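Long-range contact in tryptophane-5-halogenase (Microbispora sp. ATCC PTA-5024, PDB 5UAO), which chlorinates a tryptophan of the lanthipeptide NAI-107 at carbon 5 of the indole during its biosynthesis, probably by way of reduced flavin: residues Gly71-Tyr85 with Ser356-Val370. Sequence-based numbering, arbitrary orientation.
Sequences GEATVSYMVMFLHHY and SSGLLMIATAVQILV. With FAD (flavin-adenine dinucleotide), chain E.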
loop_
_atom_site.group_PDB
_atom_site.type_symbol
_atom_site.label_atom_id
_atom_site.label_comp_id
_atom_site.label_asym_id
_atom_site.label_seq_id
_atom_site.Cartn_x
_atom_site.Cartn_y
_atom_site.Cartn_z
ATOM N N GLY A 71 -22.165 18.645 7.703
ATOM C CA GLY A 71 -21.393 17.858 6.700
ATOM C C GLY A 71 -22.268 17.209 5.601
ATOM O O GLY A 71 -22.946 16.182 5.869
ATOM N N GLU A 72 -22.286 17.819 4.397
ATOM C CA GLU A 72 -23.290 17.490 3.376
ATOM C C GLU A 72 -22.791 16.876 2.038
ATOM O O GLU A 72 -23.603 16.298 1.311
ATOM C CB GLU A 72 -24.167 18.714 3.095
ATOM C CG GLU A 72 -25.012 19.056 4.335
ATOM C CD GLU A 72 -25.990 20.213 4.168
ATOM O OE1 GLU A 72 -25.762 21.108 3.350
ATOM O OE2 GLU A 72 -26.956 20.216 4.906
ATOM N N ALA A 73 -21.514 16.957 1.722
ATOM C CA ALA A 73 -21.030 16.398 0.469
ATOM C C ALA A 73 -20.233 15.126 0.764
ATOM O O ALA A 73 -19.576 15.053 1.785
ATOM C CB ALA A 73 -20.146 17.386 -0.309
ATOM N N THR A 74 -20.223 14.182 -0.158
ATOM C CA THR A 74 -19.487 12.946 0.064
ATOM C C THR A 74 -18.674 12.553 -1.155
ATOM O O THR A 74 -18.531 13.305 -2.138
ATOM C CB THR A 74 -20.443 11.769 0.490
ATOM O OG1 THR A 74 -21.348 11.451 -0.578
ATOM C CG2 THR A 74 -21.315 12.193 1.605
ATOM N N VAL A 75 -18.113 11.358 -1.091
ATOM C CA VAL A 75 -17.346 10.787 -2.214
ATOM C C VAL A 75 -18.058 9.505 -2.693
ATOM O O VAL A 75 -18.922 8.950 -1.984
ATOM C CB VAL A 75 -15.876 10.470 -1.820
ATOM C CG1 VAL A 75 -15.102 11.693 -1.423
ATOM C CG2 VAL A 75 -15.794 9.391 -0.749
ATOM N N SER A 76 -17.602 8.985 -3.829
ATOM C CA SER A 76 -18.272 7.908 -4.505
ATOM C C SER A 76 -18.409 6.657 -3.633
ATOM O O SER A 76 -19.491 5.997 -3.596
ATOM C CB SER A 76 -17.614 7.651 -5.867
ATOM O OG SER A 76 -16.349 7.146 -5.582
ATOM N N TYR A 77 -17.416 6.368 -2.819
ATOM C CA TYR A 77 -17.467 5.198 -1.916
ATOM C C TYR A 77 -18.657 5.167 -0.980
ATOM O O TYR A 77 -19.215 4.107 -0.597
ATOM C CB TYR A 77 -16.183 5.181 -1.089
ATOM C CG TYR A 77 -16.034 3.978 -0.233
ATOM C CD1 TYR A 77 -15.647 2.772 -0.814
ATOM C CD2 TYR A 77 -16.271 4.012 1.146
ATOM C CE1 TYR A 77 -15.476 1.618 -0.065
ATOM C CE2 TYR A 77 -16.134 2.844 1.910
ATOM C CZ TYR A 77 -15.745 1.646 1.284
ATOM O OH TYR A 77 -15.567 0.453 1.933
ATOM N N MET A 78 -19.048 6.370 -0.558
ATOM C CA MET A 78 -20.110 6.502 0.416
ATOM C C MET A 78 -21.410 5.957 -0.126
ATOM O O MET A 78 -22.294 5.503 0.654
ATOM C CB MET A 78 -20.294 7.951 0.842
ATOM C CG MET A 78 -20.910 8.094 2.192
ATOM S SD MET A 78 -19.908 7.395 3.518
ATOM C CE MET A 78 -21.030 7.487 4.899
ATOM N N VAL A 79 -21.606 6.053 -1.431
ATOM C CA VAL A 79 -22.801 5.443 -2.038
ATOM C C VAL A 79 -22.929 3.938 -1.807
ATOM O O VAL A 79 -24.024 3.437 -1.415
ATOM C CB VAL A 79 -22.856 5.736 -3.545
ATOM C CG1 VAL A 79 -24.076 5.084 -4.186
ATOM C CG2 VAL A 79 -22.887 7.267 -3.769
ATOM N N MET A 80 -21.828 3.208 -2.009
ATOM C CA MET A 80 -21.755 1.810 -1.644
ATOM C C MET A 80 -21.884 1.493 -0.190
ATOM O O MET A 80 -22.564 0.512 0.201
ATOM C CB MET A 80 -20.506 1.174 -2.225
ATOM C CG MET A 80 -20.537 1.095 -3.735
ATOM S SD MET A 80 -19.146 0.140 -4.373
ATOM C CE MET A 80 -17.863 1.349 -4.138
ATOM N N PHE A 81 -21.209 2.262 0.652
ATOM C CA PHE A 81 -21.376 2.105 2.088
ATOM C C PHE A 81 -22.822 2.209 2.551
ATOM O O PHE A 81 -23.356 1.319 3.238
ATOM C CB PHE A 81 -20.473 3.133 2.816
ATOM C CG PHE A 81 -20.476 2.988 4.295
ATOM C CD1 PHE A 81 -19.609 2.142 4.922
ATOM C CD2 PHE A 81 -21.314 3.756 5.051
ATOM C CE1 PHE A 81 -19.660 1.990 6.314
ATOM C CE2 PHE A 81 -21.374 3.617 6.408
ATOM C CZ PHE A 81 -20.527 2.746 7.049
ATOM N N LEU A 82 -23.509 3.249 2.104
ATOM C CA LEU A 82 -24.872 3.426 2.525
ATOM C C LEU A 82 -25.729 2.249 2.077
ATOM O O LEU A 82 -26.480 1.674 2.885
ATOM C CB LEU A 82 -25.479 4.760 2.029
ATOM C CG LEU A 82 -24.843 6.045 2.625
ATOM C CD1 LEU A 82 -25.228 7.260 1.789
ATOM C CD2 LEU A 82 -25.195 6.237 4.103
ATOM N N HIS A 83 -25.668 1.922 0.791
ATOM C CA HIS A 83 -26.608 1.000 0.278
ATOM C C HIS A 83 -26.214 -0.492 0.521
ATOM O O HIS A 83 -27.112 -1.322 0.780
ATOM C CB HIS A 83 -26.947 1.280 -1.164
ATOM C CG HIS A 83 -27.518 2.658 -1.409
ATOM N ND1 HIS A 83 -28.605 3.153 -0.724
ATOM C CD2 HIS A 83 -27.084 3.659 -2.216
ATOM C CE1 HIS A 83 -28.828 4.409 -1.110
ATOM N NE2 HIS A 83 -27.936 4.726 -2.041
ATOM N N HIS A 84 -24.942 -0.827 0.385
ATOM C CA HIS A 84 -24.494 -2.190 0.491
ATOM C C HIS A 84 -24.196 -2.505 1.952
ATOM O O HIS A 84 -24.789 -3.405 2.505
ATOM C CB HIS A 84 -23.305 -2.504 -0.383
ATOM C CG HIS A 84 -23.628 -2.619 -1.836
ATOM N ND1 HIS A 84 -24.519 -3.546 -2.326
ATOM C CD2 HIS A 84 -23.182 -1.919 -2.914
ATOM C CE1 HIS A 84 -24.613 -3.420 -3.643
ATOM N NE2 HIS A 84 -23.800 -2.454 -4.026
ATOM N N TYR A 85 -23.344 -1.732 2.604
ATOM C CA TYR A 85 -22.905 -2.089 3.925
ATOM C C TYR A 85 -24.018 -1.912 4.913
ATOM O O TYR A 85 -24.238 -2.796 5.785
ATOM C CB TYR A 85 -21.733 -1.232 4.345
ATOM C CG TYR A 85 -20.933 -1.761 5.507
ATOM C CD1 TYR A 85 -19.978 -2.765 5.309
ATOM C CD2 TYR A 85 -21.022 -1.175 6.758
ATOM C CE1 TYR A 85 -19.173 -3.207 6.350
ATOM C CE2 TYR A 85 -20.255 -1.602 7.805
ATOM C CZ TYR A 85 -19.355 -2.630 7.606
ATOM O OH TYR A 85 -18.618 -3.050 8.648
ATOM N N SER A 356 -14.290 16.764 0.915
ATOM C CA SER A 356 -15.270 15.963 1.711
ATOM C C SER A 356 -14.869 14.568 2.107
ATOM O O SER A 356 -15.414 13.567 1.676
ATOM C CB SER A 356 -16.631 15.904 1.042
ATOM O OG SER A 356 -16.484 15.821 -0.304
ATOM N N SER A 357 -13.843 14.517 2.901
ATOM C CA SER A 357 -13.366 13.283 3.432
ATOM C C SER A 357 -14.033 12.908 4.764
ATOM O O SER A 357 -13.791 11.842 5.250
ATOM C CB SER A 357 -11.875 13.449 3.702
ATOM O OG SER A 357 -11.661 14.679 4.329
ATOM N N GLY A 358 -14.828 13.782 5.392
ATOM C CA GLY A 358 -15.370 13.505 6.741
ATOM C C GLY A 358 -16.147 12.198 6.850
ATOM O O GLY A 358 -15.792 11.324 7.663
ATOM N N LEU A 359 -17.183 12.070 6.026
ATOM C CA LEU A 359 -18.052 10.890 5.976
ATOM C C LEU A 359 -17.288 9.630 5.509
ATOM O O LEU A 359 -17.506 8.512 6.004
ATOM C CB LEU A 359 -19.273 11.126 5.109
ATOM C CG LEU A 359 -20.566 11.535 5.882
ATOM C CD1 LEU A 359 -20.294 12.441 6.994
ATOM C CD2 LEU A 359 -21.647 12.178 5.043
ATOM N N LEU A 360 -16.390 9.822 4.572
ATOM C CA LEU A 360 -15.529 8.740 4.148
ATOM C C LEU A 360 -14.767 8.178 5.294
ATOM O O LEU A 360 -14.633 6.974 5.434
ATOM C CB LEU A 360 -14.529 9.262 3.094
ATOM C CG LEU A 360 -13.396 8.316 2.656
ATOM C CD1 LEU A 360 -13.908 7.025 2.023
ATOM C CD2 LEU A 360 -12.486 8.978 1.663
ATOM N N MET A 361 -14.146 9.043 6.090
ATOM C CA MET A 361 -13.360 8.574 7.213
ATOM C C MET A 361 -14.160 7.994 8.372
ATOM O O MET A 361 -13.624 7.158 9.162
ATOM C CB MET A 361 -12.422 9.682 7.666
ATOM C CG MET A 361 -11.297 9.908 6.676
ATOM S SD MET A 361 -10.465 8.439 5.934
ATOM C CE MET A 361 -9.750 7.646 7.394
ATOM N N ILE A 362 -15.385 8.487 8.529
ATOM C CA ILE A 362 -16.317 7.901 9.461
ATOM C C ILE A 362 -16.554 6.483 8.960
ATOM O O ILE A 362 -16.435 5.516 9.727
ATOM C CB ILE A 362 -17.626 8.674 9.590
ATOM C CG1 ILE A 362 -17.401 9.865 10.525
ATOM C CG2 ILE A 362 -18.743 7.778 10.130
ATOM C CD1 ILE A 362 -18.407 10.979 10.441
ATOM N N ALA A 363 -16.918 6.353 7.670
ATOM C CA ALA A 363 -17.261 5.030 7.139
ATOM C C ALA A 363 -16.067 4.036 7.299
ATOM O O ALA A 363 -16.204 2.805 7.609
ATOM C CB ALA A 363 -17.672 5.149 5.702
ATOM N N THR A 364 -14.870 4.529 7.062
ATOM C CA THR A 364 -13.684 3.705 7.193
ATOM C C THR A 364 -13.467 3.262 8.628
ATOM O O THR A 364 -13.192 2.080 8.878
ATOM C CB THR A 364 -12.401 4.519 6.735
ATOM O OG1 THR A 364 -12.540 4.974 5.370
ATOM C CG2 THR A 364 -11.207 3.696 6.855
ATOM N N ALA A 365 -13.565 4.196 9.588
ATOM C CA ALA A 365 -13.478 3.863 11.016
ATOM C C ALA A 365 -14.547 2.843 11.441
ATOM O O ALA A 365 -14.258 1.895 12.190
ATOM C CB ALA A 365 -13.595 5.141 11.871
ATOM N N VAL A 366 -15.761 3.021 10.937
ATOM C CA VAL A 366 -16.853 2.051 11.196
ATOM C C VAL A 366 -16.513 0.656 10.700
ATOM O O VAL A 366 -16.758 -0.345 11.401
ATOM C CB VAL A 366 -18.165 2.552 10.623
ATOM C CG1 VAL A 366 -19.290 1.526 10.705
ATOM C CG2 VAL A 366 -18.625 3.789 11.414
ATOM N N GLN A 367 -15.950 0.563 9.502
ATOM C CA GLN A 367 -15.619 -0.784 8.971
ATOM C C GLN A 367 -14.562 -1.425 9.770
ATOM O O GLN A 367 -14.555 -2.624 9.978
ATOM C CB GLN A 367 -15.216 -0.756 7.480
ATOM C CG GLN A 367 -16.384 -0.569 6.627
ATOM C CD GLN A 367 -15.992 -0.564 5.183
ATOM O OE1 GLN A 367 -15.840 0.507 4.546
ATOM N NE2 GLN A 367 -15.750 -1.743 4.677
ATOM N N ILE A 368 -13.603 -0.630 10.210
ATOM C CA ILE A 368 -12.556 -1.110 11.103
ATOM C C ILE A 368 -13.138 -1.673 12.404
ATOM O O ILE A 368 -12.843 -2.823 12.803
ATOM C CB ILE A 368 -11.532 0.017 11.385
ATOM C CG1 ILE A 368 -10.718 0.316 10.114
ATOM C CG2 ILE A 368 -10.575 -0.303 12.518
ATOM C CD1 ILE A 368 -9.802 1.495 10.289
ATOM N N LEU A 369 -13.980 -0.892 13.041
ATOM C CA LEU A 369 -14.595 -1.314 14.297
ATOM C C LEU A 369 -15.420 -2.565 14.098
ATOM O O LEU A 369 -15.341 -3.532 14.870
ATOM C CB LEU A 369 -15.499 -0.206 14.810
ATOM C CG LEU A 369 -16.392 -0.579 16.049
ATOM C CD1 LEU A 369 -15.505 -0.854 17.252
ATOM C CD2 LEU A 369 -17.383 0.520 16.324
ATOM N N VAL A 370 -16.223 -2.570 13.055
ATOM C CA VAL A 370 -17.193 -3.666 12.871
ATOM C C VAL A 370 -16.518 -4.983 12.545
ATOM O O VAL A 370 -16.938 -6.069 13.051
ATOM C CB VAL A 370 -18.278 -3.312 11.880
ATOM C CG1 VAL A 370 -19.229 -4.496 11.621
ATOM C CG2 VAL A 370 -19.083 -2.161 12.475
HETATM P PA FAD E . -21.335 15.894 16.117
HETATM O O1A FAD E . -22.238 16.091 14.899
HETATM O O2A FAD E . -20.594 17.063 16.796
HETATM O O5B FAD E . -22.108 15.022 17.225
HETATM C C5B FAD E . -21.719 14.881 18.576
HETATM C C4B FAD E . -22.843 14.161 19.297
HETATM O O4B FAD E . -22.231 13.878 20.558
HETATM C C3B FAD E . -24.138 14.947 19.587
HETATM O O3B FAD E . -25.387 14.109 19.401
HETATM C C2B FAD E . -23.990 15.352 21.057
HETATM O O2B FAD E . -25.261 15.565 21.794
HETATM C C1B FAD E . -23.185 14.164 21.586
HETATM N N9A FAD E . -22.519 14.489 22.870
HETATM C C8A FAD E . -21.454 15.326 23.050
HETATM N N7A FAD E . -21.117 15.348 24.370
HETATM C C5A FAD E . -21.993 14.540 25.017
HETATM C C6A FAD E . -22.219 14.189 26.414
HETATM N N6A FAD E . -21.400 14.700 27.381
HETATM N N1A FAD E . -23.193 13.330 26.676
HETATM C C2A FAD E . -23.987 12.796 25.727
HETATM N N3A FAD E . -23.844 13.103 24.437
HETATM C C4A FAD E . -22.880 13.959 24.049
HETATM N N1 FAD E . -17.980 15.878 6.203
HETATM C C2 FAD E . -18.300 15.431 4.942
HETATM O O2 FAD E . -18.297 14.185 4.677
HETATM N N3 FAD E . -18.642 16.297 3.950
HETATM C C4 FAD E . -18.696 17.634 4.122
HETATM O O4 FAD E . -19.008 18.357 3.125
HETATM C C4X FAD E . -18.361 18.172 5.483
HETATM N N5 FAD E . -18.316 19.503 5.770
HETATM C C5X FAD E . -18.008 19.971 7.003
HETATM C C6 FAD E . -17.981 21.342 7.224
HETATM C C7 FAD E . -17.638 21.862 8.459
HETATM C C7M FAD E . -17.625 23.335 8.744
HETATM C C8 FAD E . -17.353 20.958 9.571
HETATM C C8M FAD E . -16.993 21.543 10.921
HETATM C C9 FAD E . -17.368 19.592 9.351
HETATM C C9A FAD E . -17.662 19.028 8.108
HETATM N N10 FAD E . -17.659 17.609 7.870
HETATM C C10 FAD E . -17.993 17.185 6.545
HETATM C "C1'" FAD E . -17.436 16.537 8.889
HETATM C "C2'" FAD E . -18.924 16.016 9.185
HETATM O "O2'" FAD E . -19.600 17.230 9.491
HETATM C "C3'" FAD E . -19.564 15.268 10.409
HETATM O "O3'" FAD E . -21.025 15.261 10.629
HETATM C "C4'" FAD E . -19.362 16.121 11.628
HETATM O "O4'" FAD E . -18.516 17.272 11.327
HETATM C "C5'" FAD E . -18.954 15.149 12.735
HETATM O "O5'" FAD E . -20.045 14.366 13.124
HETATM P P FAD E . -19.930 13.811 14.658
HETATM O O1P FAD E . -18.579 13.291 14.905
HETATM O O2P FAD E . -21.096 12.831 14.708
HETATM O O3P FAD E . -20.044 14.971 15.718
#
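Ala-363 sets its CB over the centre of the Phe-81 ring, a CH-pi contact 3.6 Å from the centroid and only 9° off the ring normal. This is the middle of a helix pair in the FAD-binding fold of a flavin-dependent tryptophan halogenase, helix 76-85 and the 358-370 part of helix 358-372 crossing at 45° with their axes 9.5 Å apart. Phe-81 CG lies anti to the backbone N (chi1 -175°), which carries the ring across to the other helix, where Val-366 CG1 meets its edge. Bent at chi2, Met-78 lays SD against Ala-363 CB (3.8 Å) and CE beside Leu-359 CB. Val-75 CG2 and the Tyr-77 ring pack on Leu-360, and Thr-74 CG2 presses tightly on Leu-359 CD2 at 3.5 Å.

Further along helix 358-372, Gln-367 CG sits over one face of Tyr-85, offset toward the rim, while its OE1 accepts a 2.6 Å hydrogen bond from Tyr-77 OH. With an alanine here, Tyr-77 OH is likely to lose this acceptor and the Tyr-85 ring the methylene against its face. The bond uses an OE1 lone pair in the carbonyl plane, with amide and ring nearly coplanar.

At the opposite end both segments grip the flavin pyrimidine edge: Ala-73 N donates to O4, Leu-359 N donates to O2 (2.7 Å), and FAD N3 donates to Ala-73 O at 2.7 Å.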